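Local structure of nitrogenase iron-molybdenum cofactor biosynthesis protein NifB (Methanothermobacter thermautotrophicus, 7JMA) at residues 209-214 / 251-256; 191-196 / 219-224. The protein probably carries out the radical SAM-dependent carbide insertion that fuses two [4Fe-4S] clusters into the [8Fe-9S-C] precursor of the nitrogenase iron-molybdenum cofactor. All blocks are in the same frame, centred on the assembly; numbering follows the deposited sequence.

Interactions 1 and 2 meet at strand 220-225, the outermost strand of the parallel sheet within this chain. Interaction 2 pairs 220-225 with its inner neighbour 190-197 about 8 Å from the centre of the chain, by regular backbone hydrogen bonds. Interaction 1, about 16 Å out, packs helix 206-216, the connection between those same strands, against the loop after helix 240-251, mainly by aliphatic contact and without hydrogen bonds between its two segments, with exposed R211 and K214 at its margin. The two adjoin: P255 O lies 2.9 Å from M221 N, a probable hydrogen bond to the edge strand, and A210 and I254 of interaction 1 both touch the M221 side chain.

Interaction 1. Residues 209-214 / 251-256; sequences IAREVK and EKIIPV
I253 and I254, successive residues of the loop after helix 240-251, both pack on A210 and K214 of crossover helix 206-216, I253 reaching on to R211 and I254 to V213. The apolar contacts centre on A210, whose CB lies 3.8 Å from I254 CG2 and 3.9 Å from I253 CG2. I253 CG2 also lies against the helix backbone, 3.8 Å from R211 N. V213 adds a looser touch, its CG2 being 4.3 Å from I254 CD1.

The second kind of contact uses the aliphatic or flat parts of charged side chains. R211 and I253 cross at about a right angle, and I253 CD1 sits over the centre of one guanidinium face, 4.0 Å from R211 CZ. K214 leaves the helix with CG anti to its own N (chi1 174°) and bends at chi2, which carries its methylenes across the loop backbone: K214 CD comes within 3.1 Å of I253 O and 3.9 Å of I254 CB. A210, V213 and I254 are buried, the two basic residues exposed, and I253 partly exposed.

The contact lies away from the cluster sites. Edge strand 220-225 adjoins it through M221, which meets A210 and I254; V250 of helix 240-251 also touches A210, while V213 reaches L178 and I181 of helix 166-186.

Interaction 2. Residues 191-196 / 219-224; sequences VKVNSV and SLMNII
Strands 190-197 and 220-225 are the two strands of a beta-alpha-beta unit in the parallel sheet of this radical SAM domain, with helix 206-216 as the crossover. Five backbone bonds join the segments, alternating in direction in the parallel manner: S219 N to V191 O, V193 N to L220 O, N222 N to V193 O (2.7 Å), S195 N to N222 O and I224 N to S195 O. At the start a water accepts from V191 N at 3.0 Å and also hydrogen-bonds S219 OG.

On one face N194 and N222 lie side by side, their amide planes 73° apart, with N194 OD1 3.2 Å from N222 CB. K192 runs alongside L220, its CD 4.1 Å from L220 CD2. The side chains of K192 and V196 lie about 7 Å from those of C115 and C42 respectively, ligands of two different [4Fe-4S] clusters in a cluster-bound structure; this chain binds neither.

The other face, with V193, S195, M221 and I223, is mostly apolar and packs on helices. M221, bent at chi3 (130°), brings CE to 3.5 Å from S195 OG, a hydroxyl hydrogen-bonded to V142 O. M221 meets I206 and A210 of helix 206-216, and V193 meets I181 of helix 166-186. Within the sheet, K192 and N194 pair 190-197 with strand 137-141 on its other edge.

Interaction 1. Residues 209-214 / 251-256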
ATOM      1  N   ILE A 209       8.539   6.055  11.421  1.00 36.80           N
ATOM      2  CA  ILE A 209       8.139   5.641  10.078  1.00 33.31           C
ATOM      3  C   ILE A 209       8.278   6.809   9.113  1.00 35.59           C
ATOM      4  O   ILE A 209       8.886   6.690   8.044  1.00 33.26           O
ATOM      5  CB  ILE A 209       6.699   5.100  10.079  1.00 31.97           C
ATOM      6  CG1 ILE A 209       6.572   3.883  10.996  1.00 33.52           C
ATOM      7  CG2 ILE A 209       6.276   4.701   8.658  1.00 32.09           C
ATOM      8  CD1 ILE A 209       5.146   3.425  11.141  1.00 34.81           C
ATOM      9  N   ALA A 210       7.713   7.959   9.488  1.00 34.64           N
ATOM     10  CA  ALA A 210       7.705   9.112   8.594  1.00 35.81           C
ATOM     11  C   ALA A 210       9.120   9.530   8.223  1.00 37.33           C
ATOM     12  O   ALA A 210       9.404   9.804   7.054  1.00 37.53           O
ATOM     13  CB  ALA A 210       6.950  10.271   9.244  1.00 36.32           C
ATOM     14  N   ARG A 211      10.025   9.582   9.205  1.00 37.24           N
ATOM     15  CA  ARG A 211      11.406   9.946   8.896  1.00 38.21           C
ATOM     16  C   ARG A 211      12.023   8.951   7.921  1.00 38.23           C
ATOM     17  O   ARG A 211      12.696   9.348   6.962  1.00 41.44           O
ATOM     18  CB  ARG A 211      12.233  10.028  10.179  1.00 45.40           C
ATOM     19  CG  ARG A 211      11.914  11.223  11.049  1.00 54.81           C
ATOM     20  CD  ARG A 211      12.848  11.286  12.246  1.00 62.78           C
ATOM     21  NE  ARG A 211      12.222  11.962  13.375  1.00 73.83           N
ATOM     22  CZ  ARG A 211      12.224  13.281  13.550  1.00 84.04           C
ATOM     23  NH1 ARG A 211      12.827  14.072  12.671  1.00 81.14           N
ATOM     24  NH2 ARG A 211      11.626  13.809  14.610  1.00 91.48           N
ATOM     25  N   GLU A 212      11.774   7.649   8.130  1.00 36.92           N
ATOM     26  CA  GLU A 212      12.388   6.634   7.282  1.00 34.61           C
ATOM     27  C   GLU A 212      11.836   6.680   5.862  1.00 35.08           C
ATOM     28  O   GLU A 212      12.594   6.594   4.887  1.00 34.62           O
ATOM     29  CB  GLU A 212      12.175   5.240   7.874  1.00 37.16           C
ATOM     30  CG  GLU A 212      12.985   4.168   7.177  1.00 41.58           C
ATOM     31  CD  GLU A 212      14.479   4.472   7.162  1.00 54.19           C
ATOM     32  OE1 GLU A 212      15.126   4.215   6.120  1.00 52.67           O
ATOM     33  OE2 GLU A 212      15.002   4.963   8.189  1.00 59.94           O
ATOM     34  N   VAL A 213      10.513   6.776   5.714  1.00 29.87           N
ATOM     35  CA  VAL A 213       9.977   6.726   4.357  1.00 29.53           C
ATOM     36  C   VAL A 213      10.258   8.036   3.630  1.00 29.69           C
ATOM     37  O   VAL A 213      10.390   8.049   2.406  1.00 28.90           O
ATOM     38  CB  VAL A 213       8.476   6.370   4.338  1.00 31.82           C
ATOM     39  CG1 VAL A 213       8.231   4.989   5.005  1.00 28.10           C
ATOM     40  CG2 VAL A 213       7.610   7.473   4.976  1.00 28.36           C
ATOM     41  N   LYS A 214      10.368   9.147   4.361  1.00 31.19           N
ATOM     42  CA  LYS A 214      10.768  10.399   3.720  1.00 32.26           C
ATOM     43  C   LYS A 214      12.178  10.284   3.157  1.00 38.18           C
ATOM     44  O   LYS A 214      12.454  10.746   2.039  1.00 34.79           O
ATOM     45  CB  LYS A 214      10.681  11.552   4.716  1.00 35.65           C
ATOM     46  CG  LYS A 214      11.228  12.864   4.173  1.00 40.65           C
ATOM     47  CD  LYS A 214      10.141  13.911   4.056  1.00 55.18           C
ATOM     48  CE  LYS A 214      10.667  15.181   3.390  1.00 59.01           C
ATOM     49  NZ  LYS A 214      10.634  15.050   1.902  1.00 57.14           N
ATOM     50  N   GLU A 251       3.264  15.735  10.305  1.00 46.81           N
ATOM     51  CA  GLU A 251       3.261  16.842   9.356  1.00 48.91           C
ATOM     52  C   GLU A 251       4.549  17.658   9.415  1.00 52.84           C
ATOM     53  O   GLU A 251       4.928  18.294   8.423  1.00 52.76           O
ATOM     54  CB  GLU A 251       2.057  17.742   9.631  1.00 57.72           C
ATOM     55  CG  GLU A 251       1.504  18.462   8.418  1.00 68.97           C
ATOM     56  CD  GLU A 251       0.181  19.142   8.714  1.00 87.06           C
ATOM     57  OE1 GLU A 251       0.100  19.883   9.720  1.00 93.01           O
ATOM     58  OE2 GLU A 251      -0.782  18.925   7.946  1.00 92.82           O
ATOM     59  N   LYS A 252       5.228  17.670  10.562  1.00 56.16           N
ATOM     60  CA  LYS A 252       6.493  18.389  10.646  1.00 55.52           C
ATOM     61  C   LYS A 252       7.602  17.694   9.869  1.00 57.19           C
ATOM     62  O   LYS A 252       8.647  18.310   9.627  1.00 56.56           O
ATOM     63  CB  LYS A 252       6.904  18.562  12.112  1.00 57.19           C
ATOM     64  N   ILE A 253       7.383  16.443   9.464  1.00 51.77           N
ATOM     65  CA  ILE A 253       8.385  15.647   8.776  1.00 47.84           C
ATOM     66  C   ILE A 253       8.031  15.436   7.311  1.00 53.68           C
ATOM     67  O   ILE A 253       8.904  15.507   6.444  1.00 49.42           O
ATOM     68  CB  ILE A 253       8.583  14.300   9.509  1.00 46.74           C
ATOM     69  CG1 ILE A 253       9.262  14.549  10.867  1.00 56.92           C
ATOM     70  CG2 ILE A 253       9.323  13.298   8.651  1.00 40.66           C
ATOM     71  CD1 ILE A 253       8.613  13.819  12.009  1.00 61.22           C
ATOM     72  N   ILE A 254       6.765  15.190   7.010  1.00 45.61           N
ATOM     73  CA  ILE A 254       6.327  14.836   5.662  1.00 40.93           C
ATOM     74  C   ILE A 254       4.875  15.286   5.525  1.00 44.03           C
ATOM     75  O   ILE A 254       4.142  15.286   6.526  1.00 48.47           O
ATOM     76  CB  ILE A 254       6.501  13.324   5.427  1.00 42.61           C
ATOM     77  CG1 ILE A 254       6.131  12.897   4.001  1.00 38.77           C
ATOM     78  CG2 ILE A 254       5.665  12.549   6.423  1.00 43.71           C
ATOM     79  CD1 ILE A 254       6.589  11.495   3.671  1.00 41.03           C
ATOM     80  N   PRO A 255       4.418  15.708   4.342  1.00 42.93           N
ATOM     81  CA  PRO A 255       3.000  16.055   4.180  1.00 41.39           C
ATOM     82  C   PRO A 255       2.089  14.904   4.589  1.00 43.90           C
ATOM     83  O   PRO A 255       2.413  13.729   4.404  1.00 38.57           O
ATOM     84  CB  PRO A 255       2.881  16.356   2.686  1.00 43.47           C
ATOM     85  CG  PRO A 255       4.236  16.865   2.314  1.00 45.06           C
ATOM     86  CD  PRO A 255       5.202  16.036   3.135  1.00 41.83           C
ATOM     87  N   VAL A 256       0.933  15.259   5.147  1.00 44.90           N
ATOM     88  CA  VAL A 256      -0.029  14.292   5.661  1.00 44.77           C
ATOM     89  C   VAL A 256      -1.334  14.467   4.902  1.00 46.22           C
ATOM     90  O   VAL A 256      -1.772  15.595   4.653  1.00 46.91           O
ATOM     91  CB  VAL A 256      -0.255  14.458   7.178  1.00 55.35           C
ATOM     92  CG1 VAL A 256      -1.353  13.510   7.669  1.00 55.01           C
ATOM     93  CG2 VAL A 256       1.039  14.208   7.927  1.00 52.96           C
TER

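Interaction 2. Residues 191-196 / 219-224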
ATOM      1  N   VAL A 191       4.895   8.137  -4.389  1.00 23.04           N
ATOM      2  CA  VAL A 191       4.720   7.131  -3.335  1.00 22.44           C
ATOM      3  C   VAL A 191       3.974   7.771  -2.183  1.00 26.75           C
ATOM      4  O   VAL A 191       4.430   8.772  -1.606  1.00 28.85           O
ATOM      5  CB  VAL A 191       6.058   6.541  -2.864  1.00 23.51           C
ATOM      6  CG1 VAL A 191       5.797   5.498  -1.739  1.00 28.44           C
ATOM      7  CG2 VAL A 191       6.772   5.898  -4.001  1.00 25.09           C
ATOM      8  N   LYS A 192       2.828   7.190  -1.844  1.00 25.65           N
ATOM      9  CA  LYS A 192       2.071   7.554  -0.665  1.00 26.65           C
ATOM     10  C   LYS A 192       2.218   6.417   0.335  1.00 27.57           C
ATOM     11  O   LYS A 192       2.173   5.248  -0.049  1.00 28.74           O
ATOM     12  CB  LYS A 192       0.600   7.773  -1.008  1.00 30.66           C
ATOM     13  CG  LYS A 192       0.401   8.818  -2.109  1.00 42.43           C
ATOM     14  CD  LYS A 192      -1.067   9.001  -2.459  1.00 44.52           C
ATOM     15  CE  LYS A 192      -1.258  10.132  -3.471  1.00 56.18           C
ATOM     16  NZ  LYS A 192      -2.620  10.116  -4.091  1.00 61.11           N
ATOM     17  N   VAL A 193       2.431   6.742   1.603  1.00 24.93           N
ATOM     18  CA  VAL A 193       2.591   5.713   2.629  1.00 29.89           C
ATOM     19  C   VAL A 193       1.375   5.742   3.539  1.00 28.81           C
ATOM     20  O   VAL A 193       1.017   6.798   4.076  1.00 29.90           O
ATOM     21  CB  VAL A 193       3.905   5.896   3.414  1.00 30.22           C
ATOM     22  CG1 VAL A 193       3.933   5.011   4.670  1.00 31.54           C
ATOM     23  CG2 VAL A 193       5.092   5.548   2.512  1.00 27.38           C
ATOM     24  N   ASN A 194       0.723   4.583   3.685  1.00 28.78           N
ATOM     25  CA  ASN A 194      -0.331   4.385   4.667  1.00 30.28           C
ATOM     26  C   ASN A 194       0.282   3.746   5.904  1.00 27.26           C
ATOM     27  O   ASN A 194       1.059   2.790   5.791  1.00 30.86           O
ATOM     28  CB  ASN A 194      -1.443   3.476   4.123  1.00 30.54           C
ATOM     29  CG  ASN A 194      -2.442   4.220   3.261  1.00 37.71           C
ATOM     30  OD1 ASN A 194      -2.264   5.399   2.954  1.00 36.76           O
ATOM     31  ND2 ASN A 194      -3.490   3.527   2.849  1.00 41.15           N
ATOM     32  N   SER A 195      -0.060   4.271   7.072  1.00 30.38           N
ATOM     33  CA  SER A 195       0.360   3.682   8.335  1.00 32.89           C
ATOM     34  C   SER A 195      -0.846   3.578   9.252  1.00 31.20           C
ATOM     35  O   SER A 195      -1.549   4.570   9.473  1.00 32.69           O
ATOM     36  CB  SER A 195       1.467   4.512   8.989  1.00 37.17           C
ATOM     37  OG  SER A 195       2.566   4.656   8.097  1.00 36.61           O
ATOM     38  N   VAL A 196      -1.095   2.375   9.773  1.00 31.99           N
ATOM     39  CA  VAL A 196      -2.190   2.165  10.716  1.00 34.51           C
ATOM     40  C   VAL A 196      -1.723   2.529  12.120  1.00 34.66           C
ATOM     41  O   VAL A 196      -0.714   2.010  12.615  1.00 36.70           O
ATOM     42  CB  VAL A 196      -2.688   0.713  10.659  1.00 34.93           C
ATOM     43  CG1 VAL A 196      -3.821   0.488  11.681  1.00 37.15           C
ATOM     44  CG2 VAL A 196      -3.143   0.365   9.237  1.00 39.44           C
ATOM     45  N   SER A 219       6.259  10.745  -0.744  1.00 28.11           N
ATOM     46  CA  SER A 219       5.725  12.093  -0.909  1.00 33.99           C
ATOM     47  C   SER A 219       4.682  12.488   0.117  1.00 34.34           C
ATOM     48  O   SER A 219       4.509  13.685   0.368  1.00 33.09           O
ATOM     49  CB  SER A 219       5.108  12.273  -2.301  1.00 36.53           C
ATOM     50  OG  SER A 219       6.106  12.236  -3.317  1.00 32.04           O
ATOM     51  N   LEU A 220       3.991  11.517   0.710  1.00 30.45           N
ATOM     52  CA  LEU A 220       2.824  11.808   1.520  1.00 33.65           C
ATOM     53  C   LEU A 220       2.628  10.634   2.461  1.00 29.79           C
ATOM     54  O   LEU A 220       2.955   9.503   2.116  1.00 32.67           O
ATOM     55  CB  LEU A 220       1.596  12.017   0.626  1.00 37.12           C
ATOM     56  CG  LEU A 220       0.237  12.262   1.259  1.00 50.27           C
ATOM     57  CD1 LEU A 220       0.224  13.631   1.905  1.00 58.27           C
ATOM     58  CD2 LEU A 220      -0.836  12.161   0.188  1.00 54.59           C
ATOM     59  N   MET A 221       2.137  10.924   3.654  1.00 29.79           N
ATOM     60  CA  MET A 221       1.756   9.883   4.594  1.00 34.84           C
ATOM     61  C   MET A 221       0.285  10.021   4.931  1.00 37.04           C
ATOM     62  O   MET A 221      -0.226  11.131   5.089  1.00 34.89           O
ATOM     63  CB  MET A 221       2.584   9.951   5.861  1.00 43.14           C
ATOM     64  CG  MET A 221       2.694   8.618   6.531  1.00 63.44           C
ATOM     65  SD  MET A 221       4.213   8.502   7.467  1.00 66.30           S
ATOM     66  CE  MET A 221       3.521   7.920   9.005  1.00 52.73           C
ATOM     67  N   ASN A 222      -0.387   8.887   5.060  1.00 33.99           N
ATOM     68  CA  ASN A 222      -1.790   8.845   5.447  1.00 35.80           C
ATOM     69  C   ASN A 222      -1.858   8.006   6.711  1.00 34.31           C
ATOM     70  O   ASN A 222      -1.580   6.803   6.668  1.00 38.69           O
ATOM     71  CB  ASN A 222      -2.647   8.250   4.328  1.00 34.69           C
ATOM     72  CG  ASN A 222      -4.135   8.332   4.617  1.00 42.31           C
ATOM     73  OD1 ASN A 222      -4.576   9.064   5.503  1.00 41.49           O
ATOM     74  ND2 ASN A 222      -4.918   7.574   3.862  1.00 49.26           N
ATOM     75  N   ILE A 223      -2.189   8.643   7.832  1.00 32.27           N
ATOM     76  CA  ILE A 223      -2.366   7.942   9.100  1.00 40.55           C
ATOM     77  C   ILE A 223      -3.797   7.426   9.159  1.00 48.08           C
ATOM     78  O   ILE A 223      -4.751   8.208   9.079  1.00 48.73           O
ATOM     79  CB  ILE A 223      -2.069   8.853  10.301  1.00 48.15           C
ATOM     80  CG1 ILE A 223      -0.860   9.745  10.028  1.00 50.41           C
ATOM     81  CG2 ILE A 223      -1.842   8.015  11.555  1.00 49.70           C
ATOM     82  CD1 ILE A 223       0.435   8.985   9.958  1.00 51.94           C
ATOM     83  N   ILE A 224      -3.941   6.120   9.304  1.00 42.97           N
ATOM     84  CA  ILE A 224      -5.235   5.445   9.330  1.00 39.66           C
ATOM     85  C   ILE A 224      -5.442   4.906  10.742  1.00 36.66           C
ATOM     86  O   ILE A 224      -4.549   4.239  11.270  1.00 43.60           O
ATOM     87  CB  ILE A 224      -5.301   4.300   8.302  1.00 46.11           C
ATOM     88  CG1 ILE A 224      -5.036   4.835   6.894  1.00 59.14           C
ATOM     89  CG2 ILE A 224      -6.648   3.590   8.381  1.00 53.16           C
ATOM     90  CD1 ILE A 224      -5.837   6.066   6.567  1.00 66.25           C
TER
HETATM   91  O   HOH W   1       7.320   9.918  -3.911  1.00 29.24           O